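Local coordinates for hypothetical protein, haloacid dehalogenase-like hydrolase (Bacillus subtilis, PDB 1NRW), which dephosphorylates phosphorylated five- and six-carbon sugars and nucleoside monophosphates in vitro, and to a lesser extent flavin mononucleotide, with magnesium as cofactor, at residues A[21-24]-A[25-28]; A[108-111]-A[112-115]; A[123-126]-A[127-130]; A[230-233]-A[234-237]; A[243-246]-A[247-251]. All blocks are in the same frame, centred on the assembly; numbering follows the deposited sequence.

Contact 1: residues A[21-24]-A[25-28]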
loop_
_atom_site.group_PDB
_atom_site.type_symbol
_atom_site.label_atom_id
_atom_site.label_comp_id
_atom_site.label_asym_id
_atom_site.label_seq_id
_atom_site.Cartn_x
_atom_site.Cartn_y
_atom_site.Cartn_z
ATOM N N GLN A 21 -8.270 10.352 6.936
ATOM C CA GLN A 21 -8.453 11.654 6.327
ATOM C C GLN A 21 -7.060 12.155 5.979
ATOM O O GLN A 21 -6.062 11.668 6.524
ATOM C CB GLN A 21 -9.057 12.642 7.329
ATOM C CG GLN A 21 -10.298 12.162 8.048
ATOM C CD GLN A 21 -10.630 13.036 9.243
ATOM O OE1 GLN A 21 -9.737 13.480 9.966
ATOM N NE2 GLN A 21 -11.919 13.268 9.472
ATOM N N VAL A 22 -6.995 13.106 5.057
ATOM C CA VAL A 22 -5.743 13.761 4.730
ATOM C C VAL A 22 -5.970 15.087 5.453
ATOM O O VAL A 22 -6.868 15.852 5.088
ATOM C CB VAL A 22 -5.580 14.026 3.225
ATOM C CG1 VAL A 22 -4.320 14.855 2.994
ATOM C CG2 VAL A 22 -5.496 12.703 2.464
ATOM N N SER A 23 -5.190 15.346 6.496
ATOM C CA SER A 23 -5.361 16.571 7.273
ATOM C C SER A 23 -5.086 17.823 6.457
ATOM O O SER A 23 -4.422 17.769 5.421
ATOM C CB SER A 23 -4.437 16.561 8.491
ATOM O OG SER A 23 -3.078 16.658 8.101
ATOM N N LEU A 24 -5.598 18.957 6.922
ATOM C CA LEU A 24 -5.352 20.203 6.218
ATOM C C LEU A 24 -3.845 20.438 6.167
ATOM O O LEU A 24 -3.312 20.877 5.148
ATOM C CB LEU A 24 -6.036 21.378 6.928
ATOM C CG LEU A 24 -7.561 21.352 7.064
ATOM C CD1 LEU A 24 -8.029 22.689 7.622
ATOM C CD2 LEU A 24 -8.209 21.100 5.711
ATOM N N GLU A 25 -3.161 20.127 7.269
ATOM C CA GLU A 25 -1.714 20.310 7.345
ATOM C C GLU A 25 -0.976 19.469 6.312
ATOM O O GLU A 25 -0.052 19.952 5.646
ATOM C CB GLU A 25 -1.190 19.962 8.746
ATOM C CG GLU A 25 -1.519 20.995 9.811
ATOM C CD GLU A 25 -2.864 20.779 10.478
ATOM O OE1 GLU A 25 -3.710 20.031 9.936
ATOM O OE2 GLU A 25 -3.080 21.376 11.556
ATOM N N ASN A 26 -1.374 18.206 6.184
ATOM C CA ASN A 26 -0.735 17.331 5.210
ATOM C C ASN A 26 -1.052 17.749 3.783
ATOM O O ASN A 26 -0.180 17.696 2.911
ATOM C CB ASN A 26 -1.146 15.873 5.436
ATOM C CG ASN A 26 -0.327 15.198 6.530
ATOM O OD1 ASN A 26 0.548 15.813 7.146
ATOM N ND2 ASN A 26 -0.608 13.926 6.771
ATOM N N GLU A 27 -2.287 18.178 3.532
ATOM C CA GLU A 27 -2.640 18.609 2.186
ATOM C C GLU A 27 -1.798 19.824 1.820
ATOM O O GLU A 27 -1.250 19.893 0.724
ATOM C CB GLU A 27 -4.126 18.973 2.074
ATOM C CG GLU A 27 -4.535 19.261 0.629
ATOM C CD GLU A 27 -5.962 19.755 0.485
ATOM O OE1 GLU A 27 -6.761 19.570 1.425
ATOM O OE2 GLU A 27 -6.284 20.322 -0.581
ATOM N N ASN A 28 -1.699 20.783 2.738
ATOM C CA ASN A 28 -0.902 21.978 2.489
ATOM C C ASN A 28 0.562 21.621 2.248
ATOM O O ASN A 28 1.207 22.193 1.370
ATOM C CB ASN A 28 -1.009 22.961 3.663
ATOM C CG ASN A 28 -2.356 23.671 3.714
ATOM O OD1 ASN A 28 -2.858 24.150 2.697
ATOM N ND2 ASN A 28 -2.939 23.755 4.907
#
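Ser23 and Asn26 meet at the start of helix 24-35 and illustrate how a helix N-cap is built. Ser23 sets its hydroxyl between its own backbone N and carbonyl carbon (chi1 68°), which turns it over the first turn, and Ser23 OG accepts from Asn26 N at 3.0 Å. The place of this OG is somewhat uncertain, since it comes too close to another atom of the model. Asn26 passes the hydroxyl with its root, CB lying 3.4 Å from Ser23 OG, while its amide turns to other backbone: OD1 accepts from Ala281 N and ND2 donates to Leu15 O. On the apolar side, Val22 reaches across the turn, and Val22 CG1 sits 4.1 Å from Asn26 CB and close to Glu27 CB. Glu25 is bent at chi2 (88°), which folds its carboxylate back over the helix start until OE1 is 3.8 Å from Ser23 CB. Glu27 instead stretches outward to a salt bridge with Arg31. Regular helix bonding begins at once, Glu27 N to Ser23 O at 2.9 Å. The cap closes the loop from helix 11-15: Leu16 lies against Val22, His278 touches Ser23, Glu25 and Asn26, and Ala281 ties it to helix 279-286.

Contact 2: residues A[108-111]-A[112-115]; sequences TGSA and IYTP
Between Thr108 and Tyr113 the chain doubles back as a beta hairpin, strand 103-108 returning antiparallel as strand 112-114, with Thr108 N donating to Ala111 O at 3.1 Å and Gly109 and Ser110 turning the corner with helix-like backbone angles. The hairpin belongs to the six-stranded mixed sheet, consistent with the alpha/beta cap domain of Cof-type phosphatases. Thr108 closes the turn a second time with its side chain: OG1 donates to Ala111 O at 2.7 Å, tilted 18° from the carbonyl plane, so that one oxygen is gripped by the amide and the hydroxyl of the same residue. That commitment leaves the Thr108 methyl beside the Tyr113 ring. The two side chains run at about a right angle, CG2 meeting the ring at its edge, in plane, 3.8 Å from Tyr113 CD2. Tyr113 reaches back over the turn because its ring carbon CG lies opposite the carbonyl carbon and next to the backbone N (chi1 -67°); Ile157, Leu163 and Ile170 also touch it. Ile112 takes the other direction, to Phe49 and Asp50 of helix 48-55. At the far end of the ring, Tyr113 OH and Ser110 OG share a hydrogen bond of 3.1 Å in which either hydroxyl could be the donor.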
loop_
_atom_site.group_PDB
_atom_site.type_symbol
_atom_site.label_atom_id
_atom_site.label_comp_id
_atom_site.label_asym_id
_atom_site.label_seq_id
_atom_site.Cartn_x
_atom_site.Cartn_y
_atom_site.Cartn_z
ATOM N N THR A 108 -6.479 -6.192 -9.332
ATOM C CA THR A 108 -6.309 -6.284 -10.779
ATOM C C THR A 108 -6.539 -4.903 -11.377
ATOM O O THR A 108 -6.652 -3.916 -10.653
ATOM C CB THR A 108 -7.335 -7.247 -11.403
ATOM O OG1 THR A 108 -8.639 -6.655 -11.341
ATOM C CG2 THR A 108 -7.348 -8.567 -10.655
ATOM N N GLY A 109 -6.623 -4.831 -12.698
ATOM C CA GLY A 109 -6.858 -3.544 -13.326
ATOM C C GLY A 109 -8.279 -3.053 -13.098
ATOM O O GLY A 109 -8.500 -1.933 -12.638
ATOM N N SER A 110 -9.244 -3.916 -13.407
ATOM C CA SER A 110 -10.663 -3.598 -13.274
ATOM C C SER A 110 -11.174 -3.381 -11.850
ATOM O O SER A 110 -11.858 -2.393 -11.575
ATOM C CB SER A 110 -11.488 -4.694 -13.950
ATOM O OG SER A 110 -11.057 -5.979 -13.533
ATOM N N ALA A 111 -10.858 -4.298 -10.945
ATOM C CA ALA A 111 -11.315 -4.173 -9.568
ATOM C C ALA A 111 -10.547 -5.092 -8.633
ATOM O O ALA A 111 -9.556 -5.707 -9.019
ATOM C CB ALA A 111 -12.807 -4.484 -9.487
ATOM N N ILE A 112 -11.013 -5.162 -7.392
ATOM C CA ILE A 112 -10.404 -6.016 -6.384
ATOM C C ILE A 112 -11.379 -7.172 -6.198
ATOM O O ILE A 112 -12.446 -7.000 -5.616
ATOM C CB ILE A 112 -10.248 -5.283 -5.036
ATOM C CG1 ILE A 112 -9.485 -3.972 -5.238
ATOM C CG2 ILE A 112 -9.496 -6.165 -4.051
ATOM C CD1 ILE A 112 -9.424 -3.107 -3.989
ATOM N N TYR A 113 -11.015 -8.343 -6.705
ATOM C CA TYR A 113 -11.877 -9.512 -6.602
ATOM C C TYR A 113 -11.717 -10.213 -5.269
ATOM O O TYR A 113 -10.613 -10.338 -4.751
ATOM C CB TYR A 113 -11.570 -10.478 -7.747
ATOM C CG TYR A 113 -11.957 -9.921 -9.090
ATOM C CD1 TYR A 113 -13.296 -9.852 -9.473
ATOM C CD2 TYR A 113 -10.991 -9.416 -9.967
ATOM C CE1 TYR A 113 -13.668 -9.297 -10.687
ATOM C CE2 TYR A 113 -11.353 -8.857 -11.186
ATOM C CZ TYR A 113 -12.693 -8.800 -11.540
ATOM O OH TYR A 113 -13.067 -8.242 -12.739
ATOM N N THR A 114 -12.830 -10.676 -4.713
ATOM C CA THR A 114 -12.797 -11.362 -3.434
ATOM C C THR A 114 -14.090 -12.134 -3.196
ATOM O O THR A 114 -15.156 -11.728 -3.653
ATOM C CB THR A 114 -12.610 -10.358 -2.260
ATOM O OG1 THR A 114 -12.631 -11.065 -1.015
ATOM C CG2 THR A 114 -13.727 -9.317 -2.259
ATOM N N PRO A 115 -13.997 -13.274 -2.500
ATOM C CA PRO A 115 -15.169 -14.101 -2.192
ATOM C C PRO A 115 -15.717 -13.777 -0.795
ATOM O O PRO A 115 -16.741 -14.318 -0.380
ATOM C CB PRO A 115 -14.612 -15.512 -2.273
ATOM C CG PRO A 115 -13.243 -15.342 -1.690
ATOM C CD PRO A 115 -12.752 -14.044 -2.315
#

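Contact 3: residues A[123-126]-A[127-130]; sequences DVEL and DRFR
Glu125 and Arg128, one turn apart on helix 118-132, lie side by side and point the same way, an example of an ion pair formed along a helix. Glu125 is bent at chi2 (-59°), which brings OE1 within 3.0 Å of Arg128 NE in a salt bridge. The bond is not flat: NE approaches from above the carboxylate plane, and the carboxylate and guanidinium planes are 44° apart. Two conformers of Glu125 are deposited and one is described, so the pairing is less certain. A water joins the same groups, donating to Glu125 OE1 and accepting from Arg128 NH2, while Glu125 OE2 forms a salt bridge with Arg46. The tight part continues with Phe129, whose ring edge meets backbone, CD1 being 3.4 Å from Glu125 O; that ring also stacks with His20. Asp127 OD1 is hydrogen-bonded to His206 ND1, and a second water links Asp127 OD2 to Val124 O. The looser side is a plain apolar contact, Leu126 CG lying 4.0 Å from CD of the exposed Arg130. Arg128 NH1 makes a long, weak ion pair with a bound phosphate ion, and the nearest side-chain atoms of Arg128 and Asp12, a calcium ligand, are about 4 Å apart. A methionine in place of Arg128 would probably leave Glu125 OE1 without its charged partner, the carboxylate held mainly by Arg46, and take positive charge away from the phosphate. The arrangement is consistent with a cap-domain helix facing the active site of a HAD phosphatase, where Arg128 probably presents positive charge to the phosphate pocket.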
loop_
_atom_site.group_PDB
_atom_site.type_symbol
_atom_site.label_atom_id
_atom_site.label_comp_id
_atom_site.label_asym_id
_atom_site.label_seq_id
_atom_site.Cartn_x
_atom_site.Cartn_y
_atom_site.Cartn_z
ATOM N N ASP A 123 -13.327 -6.630 8.529
ATOM C CA ASP A 123 -12.348 -7.099 9.498
ATOM C C ASP A 123 -10.937 -6.923 8.949
ATOM O O ASP A 123 -10.009 -6.592 9.692
ATOM C CB ASP A 123 -12.590 -8.568 9.872
ATOM C CG ASP A 123 -13.758 -8.739 10.840
ATOM O OD1 ASP A 123 -14.067 -7.782 11.580
ATOM O OD2 ASP A 123 -14.356 -9.832 10.867
ATOM N N VAL A 124 -10.771 -7.152 7.649
ATOM C CA VAL A 124 -9.459 -6.985 7.034
ATOM C C VAL A 124 -9.066 -5.511 7.145
ATOM O O VAL A 124 -7.939 -5.177 7.518
ATOM C CB VAL A 124 -9.477 -7.404 5.539
ATOM C CG1 VAL A 124 -8.130 -7.072 4.886
ATOM C CG2 VAL A 124 -9.761 -8.910 5.420
ATOM N N GLU A 125 -10.003 -4.624 6.832
ATOM C CA GLU A 125 -9.724 -3.197 6.897
ATOM C C GLU A 125 -9.462 -2.722 8.319
ATOM O O GLU A 125 -8.533 -1.949 8.560
ATOM C CB GLU A 125 -10.877 -2.423 6.274
ATOM C CG GLU A 125 -11.003 -2.681 4.787
ATOM C CD GLU A 125 -9.745 -2.298 4.018
ATOM O OE1 GLU A 125 -9.122 -3.183 3.385
ATOM O OE2 GLU A 125 -9.384 -1.103 4.047
ATOM N N LEU A 126 -10.276 -3.181 9.264
ATOM C CA LEU A 126 -10.083 -2.798 10.656
ATOM C C LEU A 126 -8.679 -3.195 11.113
ATOM O O LEU A 126 -8.050 -2.484 11.894
ATOM C CB LEU A 126 -11.134 -3.476 11.541
ATOM C CG LEU A 126 -11.296 -2.924 12.960
ATOM C CD1 LEU A 126 -11.682 -1.447 12.905
ATOM C CD2 LEU A 126 -12.371 -3.725 13.685
ATOM N N ASP A 127 -8.185 -4.331 10.626
ATOM C CA ASP A 127 -6.844 -4.777 10.997
ATOM C C ASP A 127 -5.807 -3.762 10.494
ATOM O O ASP A 127 -4.805 -3.507 11.162
ATOM C CB ASP A 127 -6.565 -6.169 10.413
ATOM C CG ASP A 127 -5.175 -6.692 10.768
ATOM O OD1 ASP A 127 -4.810 -6.675 11.964
ATOM O OD2 ASP A 127 -4.450 -7.129 9.851
ATOM N N ARG A 128 -6.050 -3.187 9.317
ATOM C CA ARG A 128 -5.136 -2.182 8.768
ATOM C C ARG A 128 -5.099 -0.972 9.705
ATOM O O ARG A 128 -4.023 -0.497 10.073
ATOM C CB ARG A 128 -5.603 -1.701 7.391
ATOM C CG ARG A 128 -5.502 -2.693 6.242
ATOM C CD ARG A 128 -6.125 -2.020 5.016
ATOM N NE ARG A 128 -6.127 -2.815 3.788
ATOM C CZ ARG A 128 -5.095 -2.924 2.955
ATOM N NH1 ARG A 128 -3.952 -2.303 3.214
ATOM N NH2 ARG A 128 -5.226 -3.617 1.831
ATOM N N PHE A 129 -6.282 -0.474 10.068
ATOM C CA PHE A 129 -6.421 0.682 10.956
ATOM C C PHE A 129 -5.730 0.439 12.295
ATOM O O PHE A 129 -4.921 1.245 12.744
ATOM C CB PHE A 129 -7.901 0.983 11.250
ATOM C CG PHE A 129 -8.584 1.866 10.234
ATOM C CD1 PHE A 129 -9.086 1.338 9.045
ATOM C CD2 PHE A 129 -8.778 3.225 10.500
ATOM C CE1 PHE A 129 -9.777 2.140 8.139
ATOM C CE2 PHE A 129 -9.470 4.046 9.599
ATOM C CZ PHE A 129 -9.972 3.501 8.417
ATOM N N ARG A 130 -6.072 -0.674 12.941
ATOM C CA ARG A 130 -5.504 -1.004 14.245
ATOM C C ARG A 130 -3.999 -1.230 14.241
ATOM O O ARG A 130 -3.316 -0.903 15.210
ATOM C CB ARG A 130 -6.204 -2.239 14.823
ATOM C CG ARG A 130 -7.698 -2.045 15.028
ATOM C CD ARG A 130 -8.358 -3.292 15.599
ATOM N NE ARG A 130 -7.882 -3.594 16.943
ATOM C CZ ARG A 130 -8.335 -4.600 17.685
ATOM N NH1 ARG A 130 -9.276 -5.406 17.212
ATOM N NH2 ARG A 130 -7.851 -4.794 18.905
HETATM O O HOH W 1 -5.324 -6.628 7.097
HETATM O O HOH W 2 -8.187 -3.628 0.782
#

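Contact 4: residues A[230-233]-A[234-237]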
loop_
_atom_site.group_PDB
_atom_site.type_symbol
_atom_site.label_atom_id
_atom_site.label_comp_id
_atom_site.label_asym_id
_atom_site.label_seq_id
_atom_site.Cartn_x
_atom_site.Cartn_y
_atom_site.Cartn_z
ATOM N N ILE A 230 16.220 11.456 -11.782
ATOM C CA ILE A 230 16.463 11.936 -10.429
ATOM C C ILE A 230 17.298 10.917 -9.662
ATOM O O ILE A 230 16.888 9.770 -9.496
ATOM C CB ILE A 230 15.137 12.162 -9.668
ATOM C CG1 ILE A 230 14.301 13.221 -10.389
ATOM C CG2 ILE A 230 15.425 12.590 -8.236
ATOM C CD1 ILE A 230 12.919 13.432 -9.796
ATOM N N PRO A 231 18.488 11.325 -9.192
ATOM C CA PRO A 231 19.385 10.442 -8.436
ATOM C C PRO A 231 18.700 9.985 -7.149
ATOM O O PRO A 231 17.992 10.765 -6.514
ATOM C CB PRO A 231 20.591 11.339 -8.144
ATOM C CG PRO A 231 20.571 12.328 -9.266
ATOM C CD PRO A 231 19.104 12.648 -9.393
ATOM N N LEU A 232 18.909 8.731 -6.762
ATOM C CA LEU A 232 18.292 8.229 -5.539
ATOM C C LEU A 232 18.757 9.021 -4.323
ATOM O O LEU A 232 18.046 9.110 -3.324
ATOM C CB LEU A 232 18.605 6.743 -5.349
ATOM C CG LEU A 232 17.874 5.799 -6.304
ATOM C CD1 LEU A 232 18.309 4.368 -6.049
ATOM C CD2 LEU A 232 16.367 5.947 -6.104
ATOM N N GLU A 233 19.951 9.604 -4.411
ATOM C CA GLU A 233 20.484 10.394 -3.303
ATOM C C GLU A 233 19.603 11.620 -3.071
ATOM O O GLU A 233 19.623 12.220 -1.996
ATOM C CB GLU A 233 21.922 10.843 -3.605
ATOM C CG GLU A 233 22.940 9.710 -3.714
ATOM C CD GLU A 233 22.647 8.744 -4.854
ATOM O OE1 GLU A 233 22.419 9.209 -5.993
ATOM O OE2 GLU A 233 22.653 7.516 -4.611
ATOM N N GLU A 234 18.828 11.985 -4.086
ATOM C CA GLU A 234 17.937 13.134 -3.996
ATOM C C GLU A 234 16.469 12.722 -3.850
ATOM O O GLU A 234 15.562 13.442 -4.277
ATOM C CB GLU A 234 18.115 14.026 -5.226
ATOM C CG GLU A 234 19.429 14.799 -5.224
ATOM C CD GLU A 234 19.761 15.393 -6.577
ATOM O OE1 GLU A 234 18.899 16.076 -7.160
ATOM O OE2 GLU A 234 20.893 15.178 -7.056
ATOM N N THR A 235 16.248 11.559 -3.250
ATOM C CA THR A 235 14.896 11.062 -3.020
ATOM C C THR A 235 14.736 10.706 -1.547
ATOM O O THR A 235 15.702 10.318 -0.882
ATOM C CB THR A 235 14.594 9.791 -3.847
ATOM O OG1 THR A 235 15.398 8.701 -3.372
ATOM C CG2 THR A 235 14.880 10.028 -5.319
ATOM N N ALA A 236 13.514 10.846 -1.043
ATOM C CA ALA A 236 13.203 10.509 0.342
ATOM C C ALA A 236 11.921 9.681 0.316
ATOM O O ALA A 236 11.108 9.824 -0.598
ATOM C CB ALA A 236 12.990 11.775 1.166
ATOM N N ALA A 237 11.753 8.808 1.303
ATOM C CA ALA A 237 10.555 7.969 1.395
ATOM C C ALA A 237 10.165 7.884 2.862
ATOM O O ALA A 237 11.028 7.773 3.739
ATOM C CB ALA A 237 10.834 6.578 0.845
#
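Thr235 turns back on Leu232 where a short 3-10 turn passes into strand 235-239, and shows how one threonine lets its hydroxyl and amide converge on one carbonyl. A chi1 of 67° tucks OG1 in over the turn, where it donates to Leu232 O at 2.7 Å; Thr235 N gives a second bond to the same oxygen at 3.0 Å. The hydroxyl comes in tilted 17° from the carbonyl plane, whereas the amide stands well above it. The same rotamer carries the methyl to an apolar contact, Thr235 CG2 lying 3.9 Å from Ile230 CG2. Glu234 runs nearly straight beyond CG (chi2 165°) alongside the proline ring, pointing the same way, and its OE2 sits 3.6 Å from Pro231 CG. Its other oxygen, OE1, forms a salt bridge with Lys5. In the backbone, Glu234 N donates to Pro231 O at 2.8 Å. Leu232 also packs on Lys222 and Ala225 of helix 217-227. The chemistry is thus mostly backbone satisfaction: the carbonyls of Pro231 and Leu232 are met by donors from within the turn, a buried hydroxyl finds an acceptor close by, and the carboxylate of Glu234 is paired with Lys5, just before strand 6-10.

Contact 5: residues A[243-246]-A[247-251]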
loop_
_atom_site.group_PDB
_atom_site.type_symbol
_atom_site.label_atom_id
_atom_site.label_comp_id
_atom_site.label_asym_id
_atom_site.label_seq_id
_atom_site.Cartn_x
_atom_site.Cartn_y
_atom_site.Cartn_z
ATOM N N ASN A 243 5.609 -3.161 4.638
ATOM C CA ASN A 243 5.677 -3.100 3.182
ATOM C C ASN A 243 6.408 -1.855 2.669
ATOM O O ASN A 243 6.631 -1.710 1.465
ATOM C CB ASN A 243 4.265 -3.194 2.579
ATOM C CG ASN A 243 3.331 -2.095 3.069
ATOM O OD1 ASN A 243 3.470 -1.596 4.184
ATOM N ND2 ASN A 243 2.352 -1.732 2.235
ATOM N N ASP A 244 6.782 -0.960 3.582
ATOM C CA ASP A 244 7.498 0.257 3.205
ATOM C C ASP A 244 9.010 0.099 3.324
ATOM O O ASP A 244 9.766 0.953 2.858
ATOM C CB ASP A 244 7.088 1.442 4.088
ATOM C CG ASP A 244 5.628 1.800 3.958
ATOM O OD1 ASP A 244 5.075 1.665 2.844
ATOM O OD2 ASP A 244 5.044 2.248 4.972
ATOM N N LYS A 245 9.449 -0.984 3.957
ATOM C CA LYS A 245 10.875 -1.215 4.170
ATOM C C LYS A 245 11.728 -1.015 2.921
ATOM O O LYS A 245 12.704 -0.257 2.943
ATOM C CB LYS A 245 11.100 -2.619 4.733
ATOM C CG LYS A 245 12.552 -2.948 5.046
ATOM C CD LYS A 245 12.670 -4.348 5.632
ATOM C CE LYS A 245 14.120 -4.773 5.772
ATOM N NZ LYS A 245 14.878 -3.870 6.676
ATOM N N SER A 246 11.354 -1.674 1.830
ATOM C CA SER A 246 12.123 -1.565 0.596
ATOM C C SER A 246 12.226 -0.152 0.037
ATOM O O SER A 246 13.245 0.191 -0.569
ATOM C CB SER A 246 11.564 -2.509 -0.480
ATOM O OG SER A 246 10.255 -2.147 -0.889
HETATM N N MSE A 247 11.210 0.688 0.225
HETATM C CA MSE A 247 11.341 2.027 -0.329
HETATM C C MSE A 247 12.183 2.936 0.564
HETATM O O MSE A 247 12.855 3.832 0.060
HETATM C CB MSE A 247 9.979 2.650 -0.678
HETATM C CG MSE A 247 9.181 3.249 0.437
HETATM SE SE MSE A 247 7.665 4.188 -0.370
HETATM C CE MSE A 247 6.562 4.276 1.214
ATOM N N LEU A 248 12.175 2.703 1.876
ATOM C CA LEU A 248 13.031 3.501 2.754
ATOM C C LEU A 248 14.472 3.126 2.416
ATOM O O LEU A 248 15.355 3.986 2.367
ATOM C CB LEU A 248 12.769 3.202 4.232
ATOM C CG LEU A 248 11.759 4.106 4.946
ATOM C CD1 LEU A 248 10.354 3.830 4.410
ATOM C CD2 LEU A 248 11.822 3.856 6.453
ATOM N N GLU A 249 14.704 1.839 2.174
ATOM C CA GLU A 249 16.043 1.361 1.833
ATOM C C GLU A 249 16.499 1.924 0.490
ATOM O O GLU A 249 17.664 2.293 0.323
ATOM C CB GLU A 249 16.063 -0.171 1.782
ATOM C CG GLU A 249 15.675 -0.845 3.087
ATOM C CD GLU A 249 15.664 -2.364 2.986
ATOM O OE1 GLU A 249 15.071 -2.896 2.024
ATOM O OE2 GLU A 249 16.242 -3.024 3.875
ATOM N N ALA A 250 15.578 2.006 -0.465
ATOM C CA ALA A 250 15.903 2.518 -1.791
ATOM C C ALA A 250 16.169 4.022 -1.813
ATOM O O ALA A 250 17.059 4.486 -2.528
ATOM C CB ALA A 250 14.783 2.178 -2.768
ATOM N N ALA A 251 15.405 4.778 -1.028
ATOM C CA ALA A 251 15.539 6.234 -0.984
ATOM C C ALA A 251 16.842 6.723 -0.353
ATOM O O ALA A 251 17.439 6.041 0.477
ATOM C CB ALA A 251 14.357 6.845 -0.232
#
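Helix 245-250, of the beta-alpha-beta unit 235-239/245-250/253-256, follows motif IV of the HAD fold, the acidic loop to which Asp244 belongs, and illustrates how a catalytic-site loop grows into a helix. Asp244 and Met247, a selenomethionine, lie side by side and point the same way, with Met247 CE 3.4 Å from Asp244 OD1. A chi1 of 80° folds Met247 back along the aspartate. The carboxylate has polar partners of its own: OD1 a salt bridge to the phosphate-binding Lys217, OD2 a hydrogen bond with Ser241, a ligand of the bound calcium ion. Leu248 closes the first turn, N to Asp244 O at 3.1 Å, and lays CD1 3.3 Å from that same oxygen. On another side of the helix, Lys245 and Glu249 cross; chi4 of 61° bends the lysine tip toward the carboxylate in a salt bridge whose hydrogen bond is weak, Lys245 NZ to Glu249 OE2 at 3.2 Å. A serine in place of Lys245 would probably leave Glu249 OE2 without this positive mate and its carboxylate freer to turn. Met247 touches Leu221 of helix 217-227 and Ala237 of strand 235-239, while Lys245, Leu248 and Glu249 lie against helix 262-267.

How the contacts relate
Contacts 4 and 5 are close neighbours, sharing the beta-alpha-beta unit: Thr235 OG1 packs on Ala251 CA at 3.4 Å, and Ala237 CB on Met247 O at 3.5 Å. The other pairs do not touch. Contacts 2 and 3 follow each other in the chain, yet their nearest atoms are about 7 Å apart. Contacts 1 and 4 lie at the surface and rest on backbone bonds and hydroxyls closing a helix start or a turn; their charged pairs reach outside their segments. Contact 3 is buried and contacts 2 and 5 partly so. Contacts 3 and 5 bring Arg128 and Asp244 close to the metal and phosphate, one from the cap side, the other from the helix after core strand 235-239.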